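Local coordinates for protein transmembrane oligosaccharyl transferase (Archaeoglobus fulgidus, PDB 3WAJ) that belongs to the STT3/AglB family of membrane-embedded oligosaccharyl transferases, with a GT-C type transmembrane region followed by extramembrane domains, at residues 638-643 against 656-661; 667-672 against 752-757; 746-751 against 761-766. One frame throughout, in Å; residues are numbered along the deposited sequence.

Contact 1: residues 638-643 against 656-661; sequences GGYFYY and WDIPLN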
loop_
_atom_site.group_PDB
_atom_site.type_symbol
_atom_site.label_atom_id
_atom_site.label_comp_id
_atom_site.label_asym_id
_atom_site.label_seq_id
_atom_site.Cartn_x
_atom_site.Cartn_y
_atom_site.Cartn_z
ATOM N N GLY A 638 -9.096 27.423 1.833
ATOM C CA GLY A 638 -9.526 28.747 1.405
ATOM C C GLY A 638 -9.135 28.956 -0.041
ATOM O O GLY A 638 -9.461 28.113 -0.896
ATOM N N GLY A 639 -8.421 30.050 -0.327
ATOM C CA GLY A 639 -8.051 30.358 -1.700
ATOM C C GLY A 639 -6.571 30.264 -2.050
ATOM O O GLY A 639 -5.909 29.243 -1.821
ATOM N N TYR A 640 -6.050 31.341 -2.635
ATOM C CA TYR A 640 -4.732 31.313 -3.247
ATOM C C TYR A 640 -4.044 32.631 -3.091
ATOM O O TYR A 640 -4.702 33.689 -3.029
ATOM C CB TYR A 640 -4.855 31.029 -4.755
ATOM C CG TYR A 640 -5.515 29.714 -5.057
ATOM C CD1 TYR A 640 -6.901 29.636 -5.236
ATOM C CD2 TYR A 640 -4.771 28.544 -5.133
ATOM C CE1 TYR A 640 -7.523 28.434 -5.501
ATOM C CE2 TYR A 640 -5.382 27.326 -5.401
ATOM C CZ TYR A 640 -6.762 27.276 -5.587
ATOM O OH TYR A 640 -7.395 26.073 -5.843
ATOM N N PHE A 641 -2.717 32.564 -3.052
ATOM C CA PHE A 641 -1.884 33.753 -3.222
ATOM C C PHE A 641 -1.644 33.947 -4.712
ATOM O O PHE A 641 -1.533 32.970 -5.460
ATOM C CB PHE A 641 -0.534 33.567 -2.522
ATOM C CG PHE A 641 -0.600 33.704 -1.025
ATOM C CD1 PHE A 641 -1.064 34.884 -0.448
ATOM C CD2 PHE A 641 -0.180 32.665 -0.194
ATOM C CE1 PHE A 641 -1.131 35.029 0.925
ATOM C CE2 PHE A 641 -0.245 32.795 1.182
ATOM C CZ PHE A 641 -0.718 33.984 1.745
ATOM N N TYR A 642 -1.544 35.196 -5.140
ATOM C CA TYR A 642 -1.295 35.497 -6.551
ATOM C C TYR A 642 -0.660 36.885 -6.756
ATOM O O TYR A 642 -0.772 37.765 -5.890
ATOM C CB TYR A 642 -2.619 35.460 -7.317
ATOM C CG TYR A 642 -3.519 36.615 -6.941
ATOM C CD1 TYR A 642 -4.373 36.521 -5.853
ATOM C CD2 TYR A 642 -3.489 37.815 -7.652
ATOM C CE1 TYR A 642 -5.183 37.576 -5.487
ATOM C CE2 TYR A 642 -4.304 38.875 -7.303
ATOM C CZ TYR A 642 -5.151 38.748 -6.220
ATOM O OH TYR A 642 -5.967 39.798 -5.862
ATOM N N TYR A 643 -0.041 37.081 -7.920
ATOM C CA TYR A 643 0.330 38.414 -8.400
ATOM C C TYR A 643 -0.579 38.851 -9.548
ATOM O O TYR A 643 -0.779 38.111 -10.521
ATOM C CB TYR A 643 1.778 38.444 -8.865
ATOM C CG TYR A 643 2.724 38.110 -7.759
ATOM C CD1 TYR A 643 3.320 39.109 -6.993
ATOM C CD2 TYR A 643 2.997 36.788 -7.449
ATOM C CE1 TYR A 643 4.198 38.788 -5.956
ATOM C CE2 TYR A 643 3.849 36.460 -6.419
ATOM C CZ TYR A 643 4.450 37.456 -5.682
ATOM O OH TYR A 643 5.284 37.081 -4.665
ATOM N N TRP A 656 -12.134 33.019 -8.071
ATOM C CA TRP A 656 -13.017 33.862 -8.875
ATOM C C TRP A 656 -12.827 35.326 -8.530
ATOM O O TRP A 656 -13.368 36.200 -9.202
ATOM C CB TRP A 656 -14.481 33.441 -8.702
ATOM C CG TRP A 656 -14.692 32.030 -9.097
ATOM C CD1 TRP A 656 -14.832 30.952 -8.265
ATOM C CD2 TRP A 656 -14.721 31.515 -10.436
ATOM N NE1 TRP A 656 -14.971 29.801 -9.011
ATOM C CE2 TRP A 656 -14.899 30.120 -10.344
ATOM C CE3 TRP A 656 -14.612 32.102 -11.703
ATOM C CZ2 TRP A 656 -14.990 29.300 -11.478
ATOM C CZ3 TRP A 656 -14.699 31.292 -12.826
ATOM C CH2 TRP A 656 -14.890 29.905 -12.708
ATOM N N ASP A 657 -12.051 35.586 -7.477
ATOM C CA ASP A 657 -11.700 36.951 -7.090
ATOM C C ASP A 657 -10.362 37.371 -7.692
ATOM O O ASP A 657 -9.883 38.485 -7.460
ATOM C CB ASP A 657 -11.633 37.063 -5.565
ATOM C CG ASP A 657 -12.993 36.988 -4.919
ATOM O OD1 ASP A 657 -13.906 37.691 -5.397
ATOM O OD2 ASP A 657 -13.148 36.223 -3.943
ATOM N N ILE A 658 -9.762 36.464 -8.457
ATOM C CA ILE A 658 -8.445 36.674 -9.032
ATOM C C ILE A 658 -8.572 37.208 -10.465
ATOM O O ILE A 658 -9.126 36.523 -11.329
ATOM C CB ILE A 658 -7.632 35.363 -9.016
ATOM C CG1 ILE A 658 -7.398 34.895 -7.573
ATOM C CG2 ILE A 658 -6.314 35.537 -9.750
ATOM C CD1 ILE A 658 -6.800 33.500 -7.482
ATOM N N PRO A 659 -8.071 38.441 -10.709
ATOM C CA PRO A 659 -8.168 39.066 -12.036
ATOM C C PRO A 659 -7.601 38.121 -13.073
ATOM O O PRO A 659 -6.607 37.452 -12.774
ATOM C CB PRO A 659 -7.245 40.292 -11.928
ATOM C CG PRO A 659 -7.198 40.616 -10.497
ATOM C CD PRO A 659 -7.392 39.317 -9.731
ATOM N N LEU A 660 -8.228 38.049 -14.246
ATOM C CA LEU A 660 -7.689 37.264 -15.354
ATOM C C LEU A 660 -6.232 37.666 -15.603
ATOM O O LEU A 660 -5.843 38.808 -15.330
ATOM C CB LEU A 660 -8.522 37.469 -16.630
ATOM C CG LEU A 660 -9.887 36.774 -16.729
ATOM C CD1 LEU A 660 -10.685 37.225 -17.964
ATOM C CD2 LEU A 660 -9.709 35.280 -16.736
ATOM N N ASN A 661 -5.440 36.717 -16.101
ATOM C CA ASN A 661 -4.033 36.934 -16.451
ATOM C C ASN A 661 -3.108 37.177 -15.250
ATOM O O ASN A 661 -2.029 37.757 -15.389
ATOM C CB ASN A 661 -3.889 38.057 -17.486
ATOM C CG ASN A 661 -4.703 37.808 -18.733
ATOM O OD1 ASN A 661 -4.785 36.680 -19.220
ATOM N ND2 ASN A 661 -5.324 38.868 -19.256
#
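The CB atoms of Tyr-640 and Tyr-642 point to the loop 656-661, and both residues meet Ile-658. At Tyr-640 the touch is slight. Its CB lies 4.2 Å from Ile-658 CD1, while the ring itself runs on toward Arg-668. Phe-641, between the two, points to the other side of the strand, where its ring meets Phe-649, Tyr-651 and Tyr-749. Tyr-642 and Ile-658 carry most of the contact. CG of Tyr-642 sits between the backbone N and the carbonyl carbon (chi1 69°), which swings the ring out over the loop. Ile-658 lies over one face of this ring. Its CG1 is 3.8 Å from Tyr-642 CD1 and makes a CH-pi contact, 4.3 Å from the ring centroid and 28° off the normal. Ile-658 CG2 lies over the same face, on the side of Tyr-642 CG, 4.1 Å from that atom. The two side chains run past each other in opposite directions. Farther out on the ring, Pro-659 CD comes within 4.0 Å of Tyr-642 CE2, with the proline at about a right angle to the tyrosine. The loop joins strands 649-652 and 663-664, which flank strand 640-643 in a small antiparallel sheet. Ala-652 and Ile-664 also touch Ile-658. No hydrogen bond crosses between the two segments, so the loop is held to the sheet here by aliphatic-aromatic packing at the protein surface.

Contact 2: residues 667-672 against 752-757; sequences LRIPSE and TQLYEK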
loop_
_atom_site.group_PDB
_atom_site.type_symbol
_atom_site.label_atom_id
_atom_site.label_comp_id
_atom_site.label_asym_id
_atom_site.label_seq_id
_atom_site.Cartn_x
_atom_site.Cartn_y
_atom_site.Cartn_z
ATOM N N LEU A 667 -1.211 26.514 -5.025
ATOM C CA LEU A 667 -1.223 25.876 -3.724
ATOM C C LEU A 667 -2.425 26.446 -2.999
ATOM O O LEU A 667 -2.471 27.634 -2.700
ATOM C CB LEU A 667 0.061 26.176 -2.932
ATOM C CG LEU A 667 0.024 25.661 -1.489
ATOM C CD1 LEU A 667 0.090 24.125 -1.485
ATOM C CD2 LEU A 667 1.134 26.273 -0.623
ATOM N N ARG A 668 -3.410 25.602 -2.729
ATOM C CA ARG A 668 -4.601 26.048 -2.027
ATOM C C ARG A 668 -4.260 26.313 -0.555
ATOM O O ARG A 668 -3.733 25.437 0.131
ATOM C CB ARG A 668 -5.700 24.994 -2.154
ATOM C CG ARG A 668 -7.066 25.485 -1.746
ATOM C CD ARG A 668 -8.087 25.240 -2.828
ATOM N NE ARG A 668 -9.399 25.700 -2.396
ATOM C CZ ARG A 668 -10.396 24.894 -2.062
ATOM N NH1 ARG A 668 -10.242 23.578 -2.145
ATOM N NH2 ARG A 668 -11.551 25.404 -1.659
ATOM N N ILE A 669 -4.542 27.529 -0.088
ATOM C CA ILE A 669 -4.253 27.932 1.293
ATOM C C ILE A 669 -5.298 27.379 2.251
ATOM O O ILE A 669 -6.498 27.450 1.963
ATOM C CB ILE A 669 -4.214 29.464 1.425
ATOM C CG1 ILE A 669 -3.114 30.024 0.535
ATOM C CG2 ILE A 669 -3.961 29.888 2.872
ATOM C CD1 ILE A 669 -1.792 29.242 0.636
ATOM N N PRO A 670 -4.850 26.813 3.390
ATOM C CA PRO A 670 -5.822 26.271 4.360
ATOM C C PRO A 670 -6.708 27.373 4.925
ATOM O O PRO A 670 -6.269 28.534 4.967
ATOM C CB PRO A 670 -4.935 25.696 5.465
ATOM C CG PRO A 670 -3.634 25.354 4.767
ATOM C CD PRO A 670 -3.454 26.470 3.741
ATOM N N SER A 671 -7.931 27.017 5.328
ATOM C CA SER A 671 -8.882 27.950 5.947
ATOM C C SER A 671 -8.475 28.172 7.394
ATOM O O SER A 671 -7.524 27.542 7.876
ATOM C CB SER A 671 -10.300 27.376 5.914
ATOM O OG SER A 671 -10.410 26.274 6.787
ATOM N N GLU A 672 -9.193 29.043 8.096
ATOM C CA GLU A 672 -8.939 29.245 9.519
ATOM C C GLU A 672 -9.114 27.935 10.294
ATOM O O GLU A 672 -8.392 27.669 11.264
ATOM C CB GLU A 672 -9.853 30.333 10.086
ATOM C CG GLU A 672 -9.354 30.917 11.406
ATOM C CD GLU A 672 -10.079 32.191 11.793
ATOM O OE1 GLU A 672 -11.325 32.188 11.770
ATOM O OE2 GLU A 672 -9.398 33.195 12.110
ATOM N N THR A 752 -0.024 33.879 9.661
ATOM C CA THR A 752 0.368 35.164 10.254
ATOM C C THR A 752 -0.336 36.353 9.607
ATOM O O THR A 752 -0.527 37.383 10.238
ATOM C CB THR A 752 1.904 35.408 10.196
ATOM O OG1 THR A 752 2.309 35.600 8.838
ATOM C CG2 THR A 752 2.667 34.244 10.780
ATOM N N GLN A 753 -0.698 36.212 8.339
ATOM C CA GLN A 753 -1.297 37.310 7.583
ATOM C C GLN A 753 -2.821 37.338 7.632
ATOM O O GLN A 753 -3.408 38.410 7.708
ATOM C CB GLN A 753 -0.820 37.267 6.134
ATOM C CG GLN A 753 0.682 37.492 5.988
ATOM C CD GLN A 753 1.114 38.851 6.524
ATOM O OE1 GLN A 753 0.452 39.868 6.289
ATOM N NE2 GLN A 753 2.223 38.869 7.256
ATOM N N LEU A 754 -3.453 36.166 7.609
ATOM C CA LEU A 754 -4.913 36.090 7.527
ATOM C C LEU A 754 -5.624 35.812 8.855
ATOM O O LEU A 754 -6.730 36.293 9.075
ATOM C CB LEU A 754 -5.333 35.034 6.501
ATOM C CG LEU A 754 -4.601 35.064 5.164
ATOM C CD1 LEU A 754 -4.986 33.834 4.341
ATOM C CD2 LEU A 754 -4.899 36.360 4.399
ATOM N N TYR A 755 -5.000 35.028 9.730
ATOM C CA TYR A 755 -5.733 34.391 10.819
ATOM C C TYR A 755 -5.168 34.646 12.210
ATOM O O TYR A 755 -5.910 34.620 13.189
ATOM C CB TYR A 755 -5.853 32.872 10.563
ATOM C CG TYR A 755 -6.470 32.554 9.221
ATOM C CD1 TYR A 755 -7.592 33.237 8.792
ATOM C CD2 TYR A 755 -5.927 31.593 8.379
ATOM C CE1 TYR A 755 -8.164 32.980 7.567
ATOM C CE2 TYR A 755 -6.502 31.323 7.142
ATOM C CZ TYR A 755 -7.628 32.034 6.753
ATOM O OH TYR A 755 -8.237 31.815 5.548
ATOM N N GLU A 756 -3.861 34.852 12.309
ATOM C CA GLU A 756 -3.256 35.162 13.604
ATOM C C GLU A 756 -3.951 36.357 14.268
ATOM O O GLU A 756 -3.880 37.487 13.777
ATOM C CB GLU A 756 -1.760 35.439 13.463
ATOM C CG GLU A 756 -1.044 35.573 14.802
ATOM C CD GLU A 756 0.467 35.449 14.672
ATOM O OE1 GLU A 756 0.968 35.269 13.538
ATOM O OE2 GLU A 756 1.155 35.517 15.708
ATOM N N LYS A 757 -4.644 36.091 15.369
ATOM C CA LYS A 757 -5.372 37.127 16.089
ATOM C C LYS A 757 -4.398 37.948 16.919
ATOM O O LYS A 757 -3.216 37.606 17.005
ATOM C CB LYS A 757 -6.421 36.502 17.004
ATOM C CG LYS A 757 -7.380 35.563 16.306
ATOM C CD LYS A 757 -8.183 36.299 15.252
ATOM C CE LYS A 757 -9.443 35.529 14.897
ATOM N NZ LYS A 757 -10.151 35.107 16.136
#
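The C-terminal end of helix 740-755, where a wider pi-type turn spans 752-755, packs here on the irregular segment 667-672. Tyr-755 lies against Glu-672. Glu-672 CB sits over the face of the ring, 4.0 Å from its centroid and 15° off the normal, in a CH-pi contact. The backbone of Glu-672 covers the same ring, with its N 3.6 Å from Tyr-755 CZ. Pro-670 O approaches the ring edge, 3.5 Å from Tyr-755 CE2. Leu-754 CB covers the opposite face, so the ring is sandwiched between its own helix and the segment. The segment follows strand 663-664 of the small antiparallel sheet, and Ile-669 makes backbone hydrogen bonds to Gly-638 and Gly-639, next to strand 640-643. The contact thus joins the helix end to the margin of that sheet. Ile-669 CG2 adds a looser apolar touch, 4.3 Å from Leu-754 CD1. With CG anti to the backbone N (chi1 -161°), the extended Glu-672 chain passes over the ring at a slant, its carboxylate turned 52° from the ring plane. Glu-672 OE2 ends 4.5 Å from Lys-757 NZ, too far for a salt bridge, and the lysine is only weakly defined. Ser-671 turns away, and its OG bonds to Lys-635 O.

Contact 3: residues 746-751 against 761-766; sequences LYKYAY and IPVKIA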
loop_
_atom_site.group_PDB
_atom_site.type_symbol
_atom_site.label_atom_id
_atom_site.label_comp_id
_atom_site.label_asym_id
_atom_site.label_seq_id
_atom_site.Cartn_x
_atom_site.Cartn_y
_atom_site.Cartn_z
ATOM N N LEU A 746 4.753 28.556 3.358
ATOM C CA LEU A 746 3.624 29.363 2.915
ATOM C C LEU A 746 2.388 29.238 3.835
ATOM O O LEU A 746 1.701 30.230 4.104
ATOM C CB LEU A 746 3.288 29.053 1.455
ATOM C CG LEU A 746 4.402 29.424 0.466
ATOM C CD1 LEU A 746 4.001 29.107 -0.985
ATOM C CD2 LEU A 746 4.771 30.894 0.619
ATOM N N TYR A 747 2.111 28.031 4.317
ATOM C CA TYR A 747 1.023 27.815 5.267
ATOM C C TYR A 747 1.205 28.716 6.477
ATOM O O TYR A 747 0.250 29.344 6.943
ATOM C CB TYR A 747 1.046 26.373 5.771
ATOM C CG TYR A 747 0.399 25.363 4.875
ATOM C CD1 TYR A 747 0.121 25.650 3.552
ATOM C CD2 TYR A 747 0.038 24.121 5.367
ATOM C CE1 TYR A 747 -0.495 24.712 2.733
ATOM C CE2 TYR A 747 -0.585 23.177 4.561
ATOM C CZ TYR A 747 -0.845 23.476 3.246
ATOM O OH TYR A 747 -1.445 22.527 2.437
ATOM N N LYS A 748 2.438 28.755 6.992
ATOM C CA LYS A 748 2.772 29.565 8.163
ATOM C C LYS A 748 2.637 31.040 7.862
ATOM O O LYS A 748 2.119 31.810 8.678
ATOM C CB LYS A 748 4.203 29.273 8.635
ATOM C CG LYS A 748 4.370 27.895 9.189
ATOM C CD LYS A 748 5.800 27.621 9.645
ATOM C CE LYS A 748 5.833 26.280 10.378
ATOM N NZ LYS A 748 7.191 25.717 10.536
ATOM N N TYR A 749 3.126 31.434 6.692
ATOM C CA TYR A 749 2.979 32.818 6.220
ATOM C C TYR A 749 1.503 33.220 6.158
ATOM O O TYR A 749 1.118 34.233 6.736
ATOM C CB TYR A 749 3.644 32.984 4.852
ATOM C CG TYR A 749 3.406 34.334 4.203
ATOM C CD1 TYR A 749 3.931 35.507 4.756
ATOM C CD2 TYR A 749 2.694 34.430 3.009
ATOM C CE1 TYR A 749 3.718 36.739 4.151
ATOM C CE2 TYR A 749 2.476 35.647 2.389
ATOM C CZ TYR A 749 2.987 36.804 2.960
ATOM O OH TYR A 749 2.768 38.004 2.319
ATOM N N ALA A 750 0.689 32.403 5.482
ATOM C CA ALA A 750 -0.759 32.609 5.407
ATOM C C ALA A 750 -1.394 32.812 6.781
ATOM O O ALA A 750 -2.200 33.730 6.977
ATOM C CB ALA A 750 -1.416 31.446 4.711
ATOM N N TYR A 751 -1.030 31.955 7.731
ATOM C CA TYR A 751 -1.564 32.078 9.083
ATOM C C TYR A 751 -1.286 33.453 9.700
ATOM O O TYR A 751 -2.205 34.114 10.195
ATOM C CB TYR A 751 -1.049 30.951 9.993
ATOM C CG TYR A 751 -1.403 31.157 11.449
ATOM C CD1 TYR A 751 -2.708 30.987 11.912
ATOM C CD2 TYR A 751 -0.436 31.539 12.360
ATOM C CE1 TYR A 751 -3.026 31.189 13.254
ATOM C CE2 TYR A 751 -0.748 31.736 13.693
ATOM C CZ TYR A 751 -2.036 31.559 14.132
ATOM O OH TYR A 751 -2.300 31.763 15.460
ATOM N N ILE A 761 -1.676 32.207 18.997
ATOM C CA ILE A 761 -0.447 31.417 18.991
ATOM C C ILE A 761 0.493 31.868 17.868
ATOM O O ILE A 761 0.131 31.804 16.691
ATOM C CB ILE A 761 -0.776 29.923 18.806
ATOM C CG1 ILE A 761 -1.528 29.382 20.028
ATOM C CG2 ILE A 761 0.479 29.115 18.494
ATOM C CD1 ILE A 761 -0.721 29.347 21.317
ATOM N N PRO A 762 1.706 32.336 18.219
ATOM C CA PRO A 762 2.601 32.790 17.139
ATOM C C PRO A 762 3.364 31.624 16.561
ATOM O O PRO A 762 3.491 30.607 17.248
ATOM C CB PRO A 762 3.574 33.731 17.855
ATOM C CG PRO A 762 3.628 33.193 19.264
ATOM C CD PRO A 762 2.238 32.657 19.559
ATOM N N VAL A 763 3.864 31.774 15.332
ATOM C CA VAL A 763 4.660 30.744 14.683
ATOM C C VAL A 763 5.748 31.404 13.828
ATOM O O VAL A 763 5.488 32.382 13.123
ATOM C CB VAL A 763 3.771 29.820 13.810
ATOM C CG1 VAL A 763 3.098 30.619 12.700
ATOM C CG2 VAL A 763 4.581 28.660 13.226
ATOM N N LYS A 764 6.974 30.892 13.891
ATOM C CA LYS A 764 8.020 31.468 13.056
ATOM C C LYS A 764 7.898 30.974 11.624
ATOM O O LYS A 764 7.538 29.812 11.381
ATOM C CB LYS A 764 9.422 31.209 13.624
ATOM C CG LYS A 764 9.742 32.106 14.796
ATOM C CD LYS A 764 11.205 32.035 15.214
ATOM C CE LYS A 764 11.605 30.638 15.670
ATOM N NZ LYS A 764 12.859 30.666 16.482
ATOM N N ILE A 765 8.177 31.871 10.678
ATOM C CA ILE A 765 8.166 31.516 9.265
ATOM C C ILE A 765 9.498 30.837 8.934
ATOM O O ILE A 765 10.513 31.499 8.732
ATOM C CB ILE A 765 7.860 32.743 8.384
ATOM C CG1 ILE A 765 6.467 33.259 8.746
ATOM C CG2 ILE A 765 7.944 32.380 6.894
ATOM C CD1 ILE A 765 6.015 34.421 7.935
ATOM N N ALA A 766 9.476 29.503 8.928
ATOM C CA ALA A 766 10.676 28.670 8.812
ATOM C C ALA A 766 10.292 27.223 8.552
ATOM O O ALA A 766 9.218 26.783 8.976
ATOM C CB ALA A 766 11.503 28.756 10.084
HETATM O O HOH W 1 8.295 27.552 12.585
#
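Lys-748 and Tyr-751 reach from helix 740-755 to the chain that returns past it at 761-766, and each ends in a hydrogen bond to a backbone carbonyl. Lys-748 is buried and extended. Its NZ bonds to Ala-766 O at 2.8 Å, nearly in line with the C=O bond (165°). The same NZ donates to a water that in turn donates to Lys-764 O, and it forms a salt bridge with Glu-744. Three partners therefore fix the buried ammonium. A chi1 of 171° places the Tyr-751 ring on the side away from its own backbone N, out to the loop. Its OH donates to Ile-761 O at 2.7 Å, from 17° outside the carbonyl plane. Val-763 packs between the two side chains. Its CG1 lies 3.7 Å from Tyr-751 CD2, and its CG2 lies 3.9 Å from Lys-748 CE. At Tyr-749 the contact is apolar only: Ile-765 CD1 touches Tyr-749 CA at 3.8 Å and meets the ring edge. The loose side is at Lys-764, whose CB points away from the helix; its NZ bonds weakly to Thr-806 OG1. Phe-685 and Tyr-675 pack on the Tyr-751 ring, helix 717-732 touches Tyr-749 and Lys-764, and Trp-810 of strand 806-814 packs on Ile-761 and Pro-762.

Contact 1 lies at the surface, whereas contacts 2 and 3 are partly buried. Contacts 2 and 3 share helix 740-755, and their segments alternate along the chain. Contact 3 uses the body of the helix and contact 2 its end. Ile-669 and Pro-670 of contact 2 also pack on Ala-750 and Tyr-747 of contact 3. Contact 1 meets contact 2 at Ile-669, and its Phe-641 packs on Tyr-749 and Ala-750 of contact 3. The chemistry differs accordingly. Direct hydrogen bonds between paired segments occur only in contact 3. Contact 1 rests on aliphatic-aromatic packing, and contact 2 is mainly ring packing without hydrogen bonds.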